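Local coordinates for penicillin-binding protein 2 (Pbp2) (Helicobacter pylori, PDB 5LP5) that probably cross-links cell-wall peptidoglycan as a penicillin-binding transpeptidase of the cell-shape machinery, and is captured here in complex with MreC, at residues A439-V444 with T559-H564; A543-F548 with G573-M578; K385-V390 with G406-N411. All coordinates share one frame; numbering follows the deposited sequence.

Interaction 1 of 3, residues A439-V444 with T559-H564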
# COMPACT_ATOMS: atom_id res chain seq x y z
N ALA A 439 32.40 -19.34 -9.81
CA ALA A 439 31.30 -19.66 -8.93
C ALA A 439 30.62 -18.40 -8.45
O ALA A 439 31.17 -17.31 -8.61
CB ALA A 439 31.79 -20.47 -7.75
N THR A 440 29.42 -18.58 -7.91
CA THR A 440 28.63 -17.51 -7.27
C THR A 440 28.81 -17.62 -5.77
O THR A 440 29.01 -18.71 -5.26
CB THR A 440 27.11 -17.63 -7.60
OG1 THR A 440 26.61 -18.94 -7.24
CG2 THR A 440 26.84 -17.36 -9.09
N PRO A 441 28.77 -16.49 -5.05
CA PRO A 441 28.74 -16.54 -3.59
C PRO A 441 27.71 -17.50 -3.03
O PRO A 441 27.96 -18.10 -1.99
CB PRO A 441 28.43 -15.11 -3.20
CG PRO A 441 29.09 -14.30 -4.26
CD PRO A 441 28.97 -15.11 -5.53
N LEU A 442 26.58 -17.66 -3.71
CA LEU A 442 25.61 -18.68 -3.30
C LEU A 442 26.20 -20.10 -3.34
O LEU A 442 26.03 -20.88 -2.40
CB LEU A 442 24.33 -18.58 -4.13
CG LEU A 442 23.27 -17.58 -3.61
CD1 LEU A 442 22.13 -17.41 -4.62
CD2 LEU A 442 22.67 -17.99 -2.27
N GLN A 443 26.89 -20.43 -4.43
CA GLN A 443 27.48 -21.76 -4.58
C GLN A 443 28.45 -22.08 -3.45
O GLN A 443 28.40 -23.19 -2.87
CB GLN A 443 28.18 -21.90 -5.96
CG GLN A 443 27.16 -22.14 -7.09
CD GLN A 443 27.75 -22.15 -8.48
OE1 GLN A 443 28.70 -21.43 -8.78
NE2 GLN A 443 27.17 -22.97 -9.35
N VAL A 444 29.29 -21.10 -3.12
CA VAL A 444 30.30 -21.26 -2.05
C VAL A 444 29.62 -21.51 -0.70
O VAL A 444 30.05 -22.37 0.07
CB VAL A 444 31.20 -20.02 -1.96
CG1 VAL A 444 32.19 -20.16 -0.81
CG2 VAL A 444 31.94 -19.80 -3.27
N THR A 559 29.30 -16.58 4.29
CA THR A 559 30.17 -16.52 3.12
C THR A 559 30.31 -15.06 2.71
O THR A 559 29.32 -14.36 2.50
CB THR A 559 29.60 -17.34 1.95
OG1 THR A 559 29.63 -18.75 2.25
CG2 THR A 559 30.41 -17.11 0.68
N ILE A 560 31.55 -14.60 2.61
CA ILE A 560 31.84 -13.19 2.39
C ILE A 560 32.79 -13.03 1.23
O ILE A 560 33.74 -13.79 1.11
CB ILE A 560 32.46 -12.52 3.64
CG1 ILE A 560 31.49 -12.60 4.81
CG2 ILE A 560 32.82 -11.06 3.37
CD1 ILE A 560 32.10 -12.28 6.15
N LEU A 561 32.51 -12.04 0.39
CA LEU A 561 33.34 -11.74 -0.77
C LEU A 561 33.51 -10.24 -0.98
O LEU A 561 32.53 -9.55 -1.27
CB LEU A 561 32.70 -12.35 -2.01
CG LEU A 561 33.33 -11.85 -3.31
CD1 LEU A 561 34.60 -12.61 -3.66
CD2 LEU A 561 32.32 -11.99 -4.40
N VAL A 562 34.74 -9.73 -0.85
CA VAL A 562 34.99 -8.30 -1.08
C VAL A 562 35.75 -8.08 -2.37
O VAL A 562 36.90 -8.50 -2.51
CB VAL A 562 35.77 -7.64 0.08
CG1 VAL A 562 36.08 -6.18 -0.25
CG2 VAL A 562 34.97 -7.70 1.37
N GLU A 563 35.11 -7.41 -3.32
CA GLU A 563 35.75 -7.13 -4.59
C GLU A 563 37.02 -6.32 -4.35
O GLU A 563 37.00 -5.31 -3.66
CB GLU A 563 34.80 -6.40 -5.55
CG GLU A 563 33.79 -7.34 -6.20
CD GLU A 563 32.91 -6.65 -7.22
OE1 GLU A 563 33.17 -5.48 -7.54
OE2 GLU A 563 31.94 -7.25 -7.70
N HIS A 564 38.12 -6.81 -4.92
CA HIS A 564 39.42 -6.17 -4.81
C HIS A 564 39.88 -6.13 -3.36
O HIS A 564 40.69 -5.27 -2.97
CB HIS A 564 39.37 -4.80 -5.47
CG HIS A 564 38.94 -4.86 -6.91
ND1 HIS A 564 39.57 -5.66 -7.85
CD2 HIS A 564 37.95 -4.22 -7.58
CE1 HIS A 564 38.99 -5.50 -9.03
NE2 HIS A 564 38.00 -4.63 -8.89
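The methyl of Thr559 packs against a backbone carbonyl as well as a side chain: its CG2 lies 3.8 Å from Pro441 O and 3.8 Å from Val444 CG1. A first torsion of -68° sets that methyl opposite the backbone N, with the hydroxyl beside the N and anti to the carbonyl carbon. OG1, also close to the helix at Val444, hydrogen-bonds to Thr546 on the neighbouring strand, and CG2 makes the closer approach to the helix. Two residues along the strand, Leu561 repeats the approach with carbon alone, CD2 reaching Pro441 CG at 4.0 Å and the two side chains crossing at a slant. Pro441 is the first residue of the helix, and Thr440 just before it closes a capping box with Gln443: Gln443 N gives its hydrogen to Thr440 OG1 (3.2 Å), and Thr440 N returns one to Gln443 OE1 (3.1 Å). The outer amide nitrogen of Gln443 goes on to Glu394 O. Trp544 fills in beside Val444, Thr559 and Leu561, and Leu255 beside Pro441. The start of helix 441-453 thereby lies on the central antiparallel sheet, as in the transpeptidase fold that penicillin-binding proteins share with serine beta-lactamases.

Interaction 2 of 3, residues A543-F548 with G573-M578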
# COMPACT_ATOMS: atom_id res chain seq x y z
N ALA A 543 38.76 -11.10 -2.68
CA ALA A 543 38.98 -11.78 -1.40
C ALA A 543 37.78 -12.62 -0.98
O ALA A 543 36.67 -12.12 -0.95
CB ALA A 543 39.29 -10.75 -0.33
N TRP A 544 38.03 -13.87 -0.62
CA TRP A 544 37.00 -14.77 -0.14
C TRP A 544 37.26 -15.15 1.31
O TRP A 544 38.41 -15.14 1.77
CB TRP A 544 36.97 -16.07 -0.94
CG TRP A 544 36.29 -16.03 -2.27
CD1 TRP A 544 36.88 -15.85 -3.49
CD2 TRP A 544 34.90 -16.21 -2.53
NE1 TRP A 544 35.94 -15.90 -4.48
CE2 TRP A 544 34.71 -16.12 -3.92
CE3 TRP A 544 33.78 -16.44 -1.72
CZ2 TRP A 544 33.46 -16.24 -4.52
CZ3 TRP A 544 32.55 -16.57 -2.31
CH2 TRP A 544 32.40 -16.46 -3.69
N ILE A 545 36.18 -15.50 2.00
CA ILE A 545 36.23 -16.22 3.27
C ILE A 545 34.86 -16.84 3.48
O ILE A 545 33.84 -16.16 3.38
CB ILE A 545 36.61 -15.31 4.46
CG1 ILE A 545 36.72 -16.11 5.76
CG2 ILE A 545 35.62 -14.15 4.58
CD1 ILE A 545 37.57 -15.44 6.82
N THR A 546 34.83 -18.14 3.73
CA THR A 546 33.60 -18.84 4.03
C THR A 546 33.85 -19.58 5.32
O THR A 546 34.97 -19.77 5.70
CB THR A 546 33.18 -19.76 2.87
OG1 THR A 546 31.82 -20.18 3.05
CG2 THR A 546 34.08 -20.98 2.80
N ALA A 547 32.80 -19.94 6.02
CA ALA A 547 32.94 -20.44 7.40
C ALA A 547 31.64 -21.01 7.95
O ALA A 547 30.56 -20.57 7.56
CB ALA A 547 33.45 -19.32 8.31
N PHE A 548 31.75 -22.00 8.85
CA PHE A 548 30.59 -22.50 9.60
C PHE A 548 30.75 -22.35 11.11
O PHE A 548 31.86 -22.29 11.66
CB PHE A 548 30.28 -23.95 9.23
CG PHE A 548 31.30 -24.94 9.69
CD1 PHE A 548 31.18 -25.57 10.90
CD2 PHE A 548 32.37 -25.27 8.87
CE1 PHE A 548 32.11 -26.51 11.31
CE2 PHE A 548 33.30 -26.21 9.26
CZ PHE A 548 33.17 -26.83 10.49
N GLY A 573 38.17 -9.94 10.04
CA GLY A 573 37.61 -8.91 10.92
C GLY A 573 36.13 -8.69 10.68
O GLY A 573 35.40 -8.23 11.58
N LEU A 574 35.69 -9.04 9.48
CA LEU A 574 34.28 -8.90 9.08
C LEU A 574 33.49 -10.14 9.49
O LEU A 574 32.35 -10.03 9.94
CB LEU A 574 34.14 -8.66 7.57
CG LEU A 574 34.82 -7.43 6.94
CD1 LEU A 574 34.52 -7.41 5.44
CD2 LEU A 574 34.40 -6.11 7.58
N LEU A 575 34.09 -11.31 9.32
CA LEU A 575 33.48 -12.56 9.76
C LEU A 575 33.12 -12.57 11.26
O LEU A 575 32.00 -12.97 11.64
CB LEU A 575 34.41 -13.73 9.45
CG LEU A 575 33.94 -15.14 9.86
CD1 LEU A 575 32.53 -15.45 9.36
CD2 LEU A 575 34.92 -16.18 9.34
N VAL A 576 34.07 -12.16 12.11
CA VAL A 576 33.83 -12.13 13.56
C VAL A 576 32.66 -11.23 13.88
O VAL A 576 31.78 -11.59 14.66
CB VAL A 576 35.06 -11.67 14.40
CG1 VAL A 576 36.14 -12.74 14.37
CG2 VAL A 576 35.61 -10.32 13.94
N LYS A 577 32.63 -10.06 13.26
CA LYS A 577 31.62 -9.07 13.59
C LYS A 577 30.22 -9.57 13.33
O LYS A 577 29.31 -9.29 14.11
CB LYS A 577 31.90 -7.77 12.85
CG LYS A 577 33.08 -7.08 13.49
CD LYS A 577 33.49 -5.80 12.79
CE LYS A 577 34.79 -5.30 13.38
NZ LYS A 577 35.11 -4.00 12.76
N MET A 578 30.05 -10.33 12.24
CA MET A 578 28.77 -10.96 11.93
C MET A 578 28.46 -12.12 12.89
O MET A 578 27.33 -12.22 13.38
CB MET A 578 28.74 -11.44 10.48
CG MET A 578 27.40 -12.00 10.02
SD MET A 578 26.06 -10.82 10.21
CE MET A 578 26.23 -9.92 8.68
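Leu575 points its CD2 methyl between Ile545 and Ala547, two residues on the same face of one strand, in the helix-on-sheet packing of the transpeptidase domain. Helix 572-584 lies here against the central antiparallel sheet. The leucine does all the work from the helix side. Its CG stands anti to the backbone N (chi1 179°), which carries the branched end straight out from the helix toward the strand. CD2 leads and finds Ile545 CD1 at 3.7 Å. Ile545 answers with an extended chain, CG1 also anti to its own N (chi1 -177°), and the two side chains pass each other at an angle, meeting methyl to methyl, with Ile545 CG1 close behind at 4.0 Å from Leu575 CD2. Ala547 contributes a bare CB, so the leucine comes down nearer the strand backbone there. The alternating residues Trp544, Thr546 and Phe548 face the other way; Trp544 and Thr546 pack against Val444 of helix 441-453. On the leucine's own side, Ile558 of the next strand and Leu571, just before the helix, continue the apolar layer, and Leu574 and Met578 turn to helix 237-246. Every atom meeting across this contact is carbon. Besides touching Ile545, Leu575 CD2 makes the closest approach of all, 3.6 Å to Ala547 CB, with Leu575 CD1 behind it at 4.1 Å from Ala547 CB.

Interaction 3 of 3, residues K385-V390 with G406-N411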
# COMPACT_ATOMS: atom_id res chain seq x y z
N LYS A 385 33.96 -34.20 -11.21
CA LYS A 385 32.79 -34.87 -10.67
C LYS A 385 32.59 -34.54 -9.18
O LYS A 385 31.51 -34.18 -8.76
CB LYS A 385 32.88 -36.39 -10.86
CG LYS A 385 31.59 -37.12 -10.45
CD LYS A 385 31.55 -38.55 -10.92
CE LYS A 385 30.19 -39.18 -10.67
NZ LYS A 385 30.15 -40.57 -11.20
N THR A 386 33.65 -34.67 -8.40
CA THR A 386 33.58 -34.36 -6.97
C THR A 386 33.20 -32.88 -6.75
O THR A 386 32.27 -32.59 -5.98
CB THR A 386 34.90 -34.74 -6.25
OG1 THR A 386 35.06 -36.17 -6.25
CG2 THR A 386 34.91 -34.28 -4.82
N LEU A 387 33.88 -31.96 -7.42
CA LEU A 387 33.56 -30.53 -7.31
C LEU A 387 32.10 -30.22 -7.67
O LEU A 387 31.45 -29.41 -7.02
CB LEU A 387 34.48 -29.70 -8.21
CG LEU A 387 35.94 -29.61 -7.79
CD1 LEU A 387 36.83 -29.22 -8.96
CD2 LEU A 387 36.09 -28.62 -6.65
N ARG A 388 31.59 -30.85 -8.72
CA ARG A 388 30.21 -30.66 -9.18
C ARG A 388 29.22 -31.34 -8.25
O ARG A 388 28.07 -30.94 -8.16
CB ARG A 388 30.04 -31.20 -10.60
CG ARG A 388 30.56 -30.27 -11.70
CD ARG A 388 30.26 -30.79 -13.11
NE ARG A 388 28.81 -30.89 -13.32
CZ ARG A 388 28.04 -29.99 -13.93
NH1 ARG A 388 28.54 -28.88 -14.45
NH2 ARG A 388 26.72 -30.21 -14.02
N GLU A 389 29.66 -32.39 -7.57
CA GLU A 389 28.82 -33.05 -6.58
C GLU A 389 28.64 -32.20 -5.34
O GLU A 389 27.60 -32.27 -4.71
CB GLU A 389 29.41 -34.40 -6.17
CG GLU A 389 29.13 -35.51 -7.16
CD GLU A 389 29.90 -36.79 -6.86
OE1 GLU A 389 30.62 -36.84 -5.84
OE2 GLU A 389 29.76 -37.76 -7.66
N VAL A 390 29.66 -31.42 -4.97
CA VAL A 390 29.58 -30.51 -3.81
C VAL A 390 28.98 -29.14 -4.16
O VAL A 390 29.07 -28.21 -3.34
CB VAL A 390 30.93 -30.33 -3.06
CG1 VAL A 390 31.49 -31.67 -2.62
CG2 VAL A 390 31.96 -29.58 -3.90
N GLY A 406 27.67 -22.00 -12.50
CA GLY A 406 29.06 -21.66 -12.69
C GLY A 406 29.67 -22.28 -13.93
O GLY A 406 28.99 -22.53 -14.93
N ILE A 407 30.97 -22.48 -13.84
CA ILE A 407 31.70 -23.29 -14.76
C ILE A 407 32.68 -24.07 -13.92
O ILE A 407 33.57 -23.48 -13.30
CB ILE A 407 32.49 -22.43 -15.75
CG1 ILE A 407 31.54 -21.75 -16.73
CG2 ILE A 407 33.50 -23.28 -16.51
CD1 ILE A 407 32.18 -20.64 -17.51
N VAL A 408 32.50 -25.38 -13.87
CA VAL A 408 33.54 -26.26 -13.36
C VAL A 408 34.32 -26.78 -14.56
O VAL A 408 33.87 -27.71 -15.25
CB VAL A 408 32.97 -27.44 -12.52
CG1 VAL A 408 34.05 -28.46 -12.19
CG2 VAL A 408 32.35 -26.91 -11.24
N PRO A 409 35.48 -26.18 -14.84
CA PRO A 409 36.14 -26.50 -16.09
C PRO A 409 36.59 -27.95 -16.14
O PRO A 409 37.16 -28.46 -15.16
CB PRO A 409 37.34 -25.55 -16.10
CG PRO A 409 37.63 -25.33 -14.66
CD PRO A 409 36.31 -25.33 -13.98
N ASP A 410 36.32 -28.61 -17.26
CA ASP A 410 36.82 -29.95 -17.51
C ASP A 410 37.34 -30.09 -18.95
O ASP A 410 37.46 -29.11 -19.71
CB ASP A 410 35.77 -31.02 -17.10
CG ASP A 410 34.58 -31.12 -18.06
OD1 ASP A 410 34.56 -30.41 -19.08
OD2 ASP A 410 33.67 -31.93 -17.82
N ASN A 411 37.66 -31.32 -19.30
CA ASN A 411 38.15 -31.70 -20.61
C ASN A 411 37.18 -31.27 -21.71
O ASN A 411 37.51 -30.49 -22.61
CB ASN A 411 38.29 -33.23 -20.59
CG ASN A 411 38.81 -33.79 -21.88
OD1 ASN A 411 39.66 -33.19 -22.53
ND2 ASN A 411 38.31 -34.97 -22.25
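Apolar packing between Val408 and two consecutive residues of a helix, Leu387 and Arg388, makes up this contact. Val408 comes in from the irregular loop leading to helix 411-418 and presents its whole isopropyl group. Its CB and CG2 each lie 3.8 Å from Arg388 CG. Its CG1, held anti to the backbone N by a chi1 of 171°, sits between the two helix residues, 4.0 Å from Arg388 CG and 4.2 Å from Leu387 CB. Arg388 takes part through its aliphatic stem: CG rests against the valine, then the chain bends at chi3 (62°), which turns the guanidinium out of the apolar patch. Phe392 and Ser384 also border Val408.

The polar ends of Arg388 and Asp410 have their partners outside the two segments. Arg388 NH2 forms a salt bridge with Glu394, in the loop that follows the helix. Asp410 is the N-cap of helix 411-418, its OD1 accepting from Trp413 N. Arg388 NE and Asp410 OD2 remain 6.7 Å apart, so this oppositely charged pair probably adds a mild long-range attraction and no direct bond.

The exposed Arg388 therefore does two jobs: its CG methylene packs on a buried valine, while its charged end ties helix 380-389 to the loop beyond it. Contact between the two segments is thus hydrocarbon, and the charge acts outside it, through Glu394.

How the interactions relate
Interactions 1 and 2 belong to the buried core and work on neighbouring strands of the same sheet, from its two faces: helix 441-453 lies on one, helix 572-584 on the other. They meet through the sheet itself, where Ile560 N probably bonds to Ile545 O at 2.9 Å. Interaction 1 sets a carbonyl among its methyls, whereas interaction 2 is hydrocarbon alone. Interaction 3 lies farther out, its centre about 23 Å from the centre of the chain against about 12 Å and 18 Å for interactions 1 and 2; it is still largely buried, but its arginine is exposed. Glu394 connects 1 and 3, receiving Gln443 at its backbone and Arg388 at its carboxylate.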